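Side-chain contacts in putative TetR-family transcriptional regulator (Bordetella parapertussis 12822, PDB 3CCY), which probably binds DNA at cis-regulatory regions as a TetR-family transcription factor and probably represses transcription: residues M161-F164 with G165-N168; E21-A24 with A25-R29; Q144-P147 with D148-A151. All coordinates share one frame; numbering follows the deposited sequence.

Along the chain the three contacts stand in series, contact 2 first, then contact 3, then contact 1; none nests in or crosses another, and each closes only a short turn. Contact 2 lies on helix 15-29 of the TetR-type DNA-binding region. Contact 3 sits where helix 122-145 runs out into the loop before helix 153-168, and contact 1 is the last two turns of that next helix, both in the C-terminal region of the TetR-type fold. The centres of contacts 2 and 3 are about 40 Å apart, on opposite sides of the chain's centre. Contacts 1 and 3, centres about 19 Å apart, share a side and both touch the second subunit.

Contact 1: M161-F164 with G165-N168; sequences MLFF and GMIN
F163 and I167, one helical turn apart, meet through their outer atoms: ring carbon CE2 of F163 lies 3.7 Å from CD1 of I167, which approaches at a slant to the ring. The CZ end of the same ring also reaches the other branch of I167, at 4.0 Å from CG2. With chi1 at 57°, CG1 of I167 is tucked over its own backbone, which brings this branch back along the helix to within 3.5 Å of F164 O, and CD1 continues from there to the F163 ring. On the other flank, selenomethionine M166 turns about its CG-SE bond and brings methyl CE to 4.2 Å from F163 CD1, with the M166 chain running roughly perpendicular to that of F163. F164 and N168 make the neighbouring i to i+4 pair: the amide of N168 leans toward ring carbon CD1, with ND2 at 3.9 Å and the two planes turned 42° apart. Beneath them N168 N donates to F164 O across a short 2.6 Å, while the bond from G165 N to M161 O is 3.1 Å; those of M166 N to L162 O and I167 N to F163 O are weak. These turns close helix 153-168, which lies in the all-helical C-terminal region of a TetR-type regulator. There the F163 ring meets F91 obliquely and F193 edge-to-face, and F164 packs on I135 and V138 of helix 122-145. Part of the contact also lines the dimer interface, where M166 packs on M166 of the second subunit and L162 on T189 of that subunit. Near the C-terminal end of the helix, I167 O accepts a hydrogen bond from T170 OG1.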
# COMPACT_ATOMS: atom_id res chain seq x y z
N MSE A 161 -0.05 -8.70 8.97
CA MSE A 161 0.34 -7.89 7.82
C MSE A 161 -0.82 -7.80 6.80
O MSE A 161 -0.94 -6.82 6.10
CB MSE A 161 1.63 -8.46 7.18
CG MSE A 161 2.85 -8.44 8.09
SE MSE A 161 3.06 -6.73 9.00
CE MSE A 161 3.71 -5.78 7.45
N LEU A 162 -1.70 -8.81 6.75
CA LEU A 162 -2.87 -8.71 5.88
C LEU A 162 -3.82 -7.65 6.41
O LEU A 162 -4.32 -6.82 5.66
CB LEU A 162 -3.58 -10.04 5.76
CG LEU A 162 -2.82 -11.07 4.90
CD1 LEU A 162 -3.37 -12.49 5.07
CD2 LEU A 162 -2.74 -10.66 3.35
N PHE A 163 -4.00 -7.65 7.73
CA PHE A 163 -4.70 -6.58 8.37
C PHE A 163 -4.10 -5.19 8.08
O PHE A 163 -4.85 -4.29 7.71
CB PHE A 163 -4.80 -6.79 9.87
CG PHE A 163 -5.30 -5.56 10.56
CD1 PHE A 163 -6.66 -5.25 10.51
CD2 PHE A 163 -4.41 -4.64 11.10
CE1 PHE A 163 -7.14 -4.07 11.07
CE2 PHE A 163 -4.89 -3.45 11.64
CZ PHE A 163 -6.25 -3.19 11.61
N PHE A 164 -2.80 -4.99 8.34
CA PHE A 164 -2.14 -3.70 8.00
C PHE A 164 -2.36 -3.19 6.59
O PHE A 164 -2.56 -2.01 6.36
CB PHE A 164 -0.65 -3.71 8.35
CG PHE A 164 -0.39 -3.28 9.77
CD1 PHE A 164 -0.67 -1.98 10.18
CD2 PHE A 164 0.05 -4.20 10.72
CE1 PHE A 164 -0.47 -1.57 11.52
CE2 PHE A 164 0.25 -3.80 12.06
CZ PHE A 164 -0.01 -2.49 12.45
N GLY A 165 -2.29 -4.09 5.63
CA GLY A 165 -2.65 -3.81 4.24
C GLY A 165 -4.01 -3.15 4.08
O GLY A 165 -4.11 -2.16 3.34
N MSE A 166 -5.05 -3.70 4.71
CA MSE A 166 -6.38 -3.06 4.64
C MSE A 166 -6.36 -1.62 5.04
O MSE A 166 -6.97 -0.78 4.36
CB MSE A 166 -7.39 -3.69 5.61
CG MSE A 166 -7.70 -5.09 5.35
SE MSE A 166 -9.20 -5.57 6.58
CE MSE A 166 -8.51 -7.09 7.25
N ILE A 167 -5.75 -1.34 6.20
CA ILE A 167 -5.73 0.05 6.69
C ILE A 167 -4.65 0.94 6.09
O ILE A 167 -4.89 2.11 5.92
CB ILE A 167 -5.67 0.16 8.27
CG1 ILE A 167 -4.47 -0.57 8.89
CG2 ILE A 167 -6.97 -0.29 8.91
CD1 ILE A 167 -4.25 -0.02 10.33
N ASN A 168 -3.46 0.40 5.80
CA ASN A 168 -2.37 1.21 5.22
C ASN A 168 -2.63 1.59 3.76
O ASN A 168 -2.12 2.63 3.29
CB ASN A 168 -0.99 0.52 5.33
CG ASN A 168 -0.47 0.47 6.76
OD1 ASN A 168 -1.09 1.02 7.65
ND2 ASN A 168 0.66 -0.19 6.98

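Contact 2: E21-A24 with A25-R29; sequences ERAA and AMFAR
A23, A24 and A25 form a run of three alanines in helix 15-29, the helix that precedes the predicted helix-turn-helix motif in this TetR-type DNA-binding domain. A24 bonds forward through its carbonyl: A28 N donates to A24 O at 3.1 Å, but bent to 138° at the hydrogen, and the methyl of A28 rests 3.4 Å from that same oxygen. The methyl of A24 packs on M65 of helix 58-81 and R108 of helix 87-115. A25 touches the preceding turn: its N makes a weak bond to E21 O and its CB lies 3.6 Å from R22 O. Outward, A25 packs on D107, the residue that also takes R29 NH1 in a salt bridge. R22 O is shared with selenomethionine M26, whose N donates to it; a turn about the CG-SE bond (chi3 -73°) curls methyl CE back to 3.5 Å from R22 O, while the side chain lies against D39, I40 and A43 of helix 37-43. The side chain of R22 turns away and gives NE to A43 O, so both residues tie this helix to the first part of the motif. A23 has its methyl on V61 and M65 and also touches F27, with A23 CB 4.2 Å from ring carbon CE2. A23 O receives F27 N in a nearly straight bond of 2.9 Å, and this oxygen also sits over one face of the F27 ring, off-centre and 3.2 Å from CG.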
# COMPACT_ATOMS: atom_id res chain seq x y z
N GLU A 21 5.54 21.08 8.09
CA GLU A 21 4.18 21.02 7.56
C GLU A 21 4.18 21.13 6.03
O GLU A 21 3.52 20.34 5.34
CB GLU A 21 3.33 22.16 8.15
CG GLU A 21 1.80 22.02 8.01
CD GLU A 21 1.01 23.12 8.75
OE1 GLU A 21 -0.18 22.88 9.09
OE2 GLU A 21 1.57 24.23 8.98
N ARG A 22 4.94 22.09 5.52
CA ARG A 22 4.96 22.38 4.09
C ARG A 22 5.74 21.32 3.30
O ARG A 22 5.33 20.93 2.19
CB ARG A 22 5.49 23.81 3.83
CG ARG A 22 4.58 24.64 2.93
CD ARG A 22 3.57 25.49 3.71
NE ARG A 22 3.97 26.90 3.77
CZ ARG A 22 3.29 27.87 4.38
NH1 ARG A 22 2.14 27.61 5.00
NH2 ARG A 22 3.76 29.11 4.37
N ALA A 23 6.84 20.83 3.88
CA ALA A 23 7.62 19.72 3.32
C ALA A 23 6.83 18.42 3.25
O ALA A 23 6.87 17.71 2.23
CB ALA A 23 8.87 19.50 4.14
N ALA A 24 6.12 18.10 4.33
CA ALA A 24 5.27 16.91 4.37
C ALA A 24 4.30 16.92 3.20
O ALA A 24 4.17 15.91 2.50
CB ALA A 24 4.53 16.84 5.69
N ALA A 25 3.65 18.05 2.96
CA ALA A 25 2.72 18.15 1.84
C ALA A 25 3.37 17.86 0.48
O ALA A 25 2.83 17.12 -0.34
CB ALA A 25 2.01 19.51 1.84
N MSE A 26 4.56 18.41 0.23
CA MSE A 26 5.23 18.17 -1.04
C MSE A 26 5.76 16.74 -1.20
O MSE A 26 5.58 16.14 -2.27
CB MSE A 26 6.33 19.19 -1.27
CG MSE A 26 5.77 20.49 -1.83
SE MSE A 26 7.11 21.83 -2.13
CE MSE A 26 7.45 22.32 -0.27
N PHE A 27 6.39 16.21 -0.16
CA PHE A 27 6.89 14.83 -0.17
C PHE A 27 5.77 13.83 -0.45
O PHE A 27 6.02 12.74 -0.99
CB PHE A 27 7.54 14.45 1.18
CG PHE A 27 8.81 15.21 1.51
CD1 PHE A 27 9.51 15.92 0.54
CD2 PHE A 27 9.33 15.14 2.80
CE1 PHE A 27 10.69 16.60 0.87
CE2 PHE A 27 10.51 15.80 3.13
CZ PHE A 27 11.19 16.53 2.16
N ALA A 28 4.55 14.18 -0.04
CA ALA A 28 3.36 13.32 -0.20
C ALA A 28 2.65 13.45 -1.56
O ALA A 28 2.00 12.50 -1.99
CB ALA A 28 2.37 13.52 0.96
N ARG A 29 2.75 14.61 -2.23
CA ARG A 29 2.27 14.72 -3.62
C ARG A 29 3.32 14.16 -4.60
O ARG A 29 3.17 13.04 -5.08
CB ARG A 29 1.91 16.16 -4.04
CG ARG A 29 1.18 17.02 -3.02
CD ARG A 29 -0.20 16.50 -2.66
NE ARG A 29 -0.77 17.25 -1.53
CZ ARG A 29 -0.53 16.98 -0.25
NH1 ARG A 29 0.26 15.97 0.09
NH2 ARG A 29 -1.08 17.73 0.70

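Contact 3: Q144-P147 with D148-A151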
# COMPACT_ATOMS: atom_id res chain seq x y z
N GLN A 144 -4.58 -11.75 21.46
CA GLN A 144 -5.40 -11.71 22.68
C GLN A 144 -6.87 -12.05 22.38
O GLN A 144 -7.59 -12.47 23.26
CB GLN A 144 -5.28 -10.39 23.43
CG GLN A 144 -3.97 -10.31 24.15
CD GLN A 144 -3.77 -9.01 24.90
OE1 GLN A 144 -3.85 -7.93 24.33
NE2 GLN A 144 -3.46 -9.12 26.17
N LEU A 145 -7.29 -11.87 21.14
CA LEU A 145 -8.61 -12.33 20.69
C LEU A 145 -8.59 -13.82 20.39
O LEU A 145 -9.60 -14.48 20.58
CB LEU A 145 -9.07 -11.61 19.42
CG LEU A 145 -9.16 -10.08 19.56
CD1 LEU A 145 -9.30 -9.47 18.17
CD2 LEU A 145 -10.31 -9.71 20.43
N ARG A 146 -7.46 -14.32 19.90
CA ARG A 146 -7.32 -15.73 19.54
C ARG A 146 -6.06 -16.32 20.18
O ARG A 146 -5.09 -16.55 19.48
CB ARG A 146 -7.22 -15.89 18.00
CG ARG A 146 -8.51 -15.65 17.18
CD ARG A 146 -9.62 -16.68 17.48
NE ARG A 146 -9.21 -18.09 17.27
CZ ARG A 146 -9.39 -18.78 16.13
NH1 ARG A 146 -9.94 -18.20 15.07
NH2 ARG A 146 -9.02 -20.06 16.05
N PRO A 147 -6.06 -16.54 21.52
CA PRO A 147 -4.82 -17.06 22.11
C PRO A 147 -4.48 -18.44 21.57
O PRO A 147 -3.31 -18.79 21.54
CB PRO A 147 -5.09 -17.12 23.62
CG PRO A 147 -6.56 -16.92 23.78
CD PRO A 147 -7.12 -16.33 22.53
N ASP A 148 -5.50 -19.16 21.05
CA ASP A 148 -5.27 -20.50 20.50
C ASP A 148 -4.40 -20.46 19.24
O ASP A 148 -3.89 -21.47 18.82
CB ASP A 148 -6.59 -21.24 20.28
CG ASP A 148 -7.54 -20.52 19.26
OD1 ASP A 148 -7.69 -19.27 19.26
OD2 ASP A 148 -8.16 -21.24 18.48
N MSE A 149 -4.23 -19.28 18.66
CA MSE A 149 -3.44 -19.12 17.44
C MSE A 149 -1.99 -18.61 17.64
O MSE A 149 -1.22 -18.46 16.68
CB MSE A 149 -4.24 -18.25 16.47
CG MSE A 149 -5.45 -19.08 15.94
SE MSE A 149 -5.89 -18.75 14.18
CE MSE A 149 -6.20 -16.86 14.57
N ALA A 150 -1.61 -18.39 18.88
CA ALA A 150 -0.33 -17.76 19.18
C ALA A 150 0.84 -18.74 18.96
O ALA A 150 1.97 -18.32 18.73
CB ALA A 150 -0.35 -17.18 20.59
N ALA A 151 0.53 -20.05 18.94
CA ALA A 151 1.52 -21.11 18.71
C ALA A 151 2.16 -21.03 17.33
O ALA A 151 3.32 -21.41 17.16
CB ALA A 151 0.88 -22.50 18.92
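R146 NE donates to D148 OD1 at 2.8 Å, on the syn lone pair of that oxygen, and NH2 of the same guanidinium reaches D148 OD2 at 2.8 Å. The grip is side-on and bidentate, one nitrogen to each oxygen, with guanidinium and carboxylate only 25° from coplanar. A chi1 of 61° swings the D148 carboxylate back toward the arginine two residues earlier. M149, a selenomethionine, covers one face of the guanidinium with CG, and its methyl CE lies against the aliphatic stem, 3.7 Å from R146 CG. The backbone winds as a 3-10 turn after helix 122-145: M149 N donates to R146 O at 3.0 Å and A150 N to P147 O at 3.2 Å. NH1 of R146 turns to the second subunit, bonding to its L200 O, while D148 O meets S202 OG there. Two bonds to the carboxylate fix the rotation of the guanidinium, which probably keeps NH1 directed at the neighbouring chain, and the paired charges would largely offset each other at this surface contact beside the second subunit.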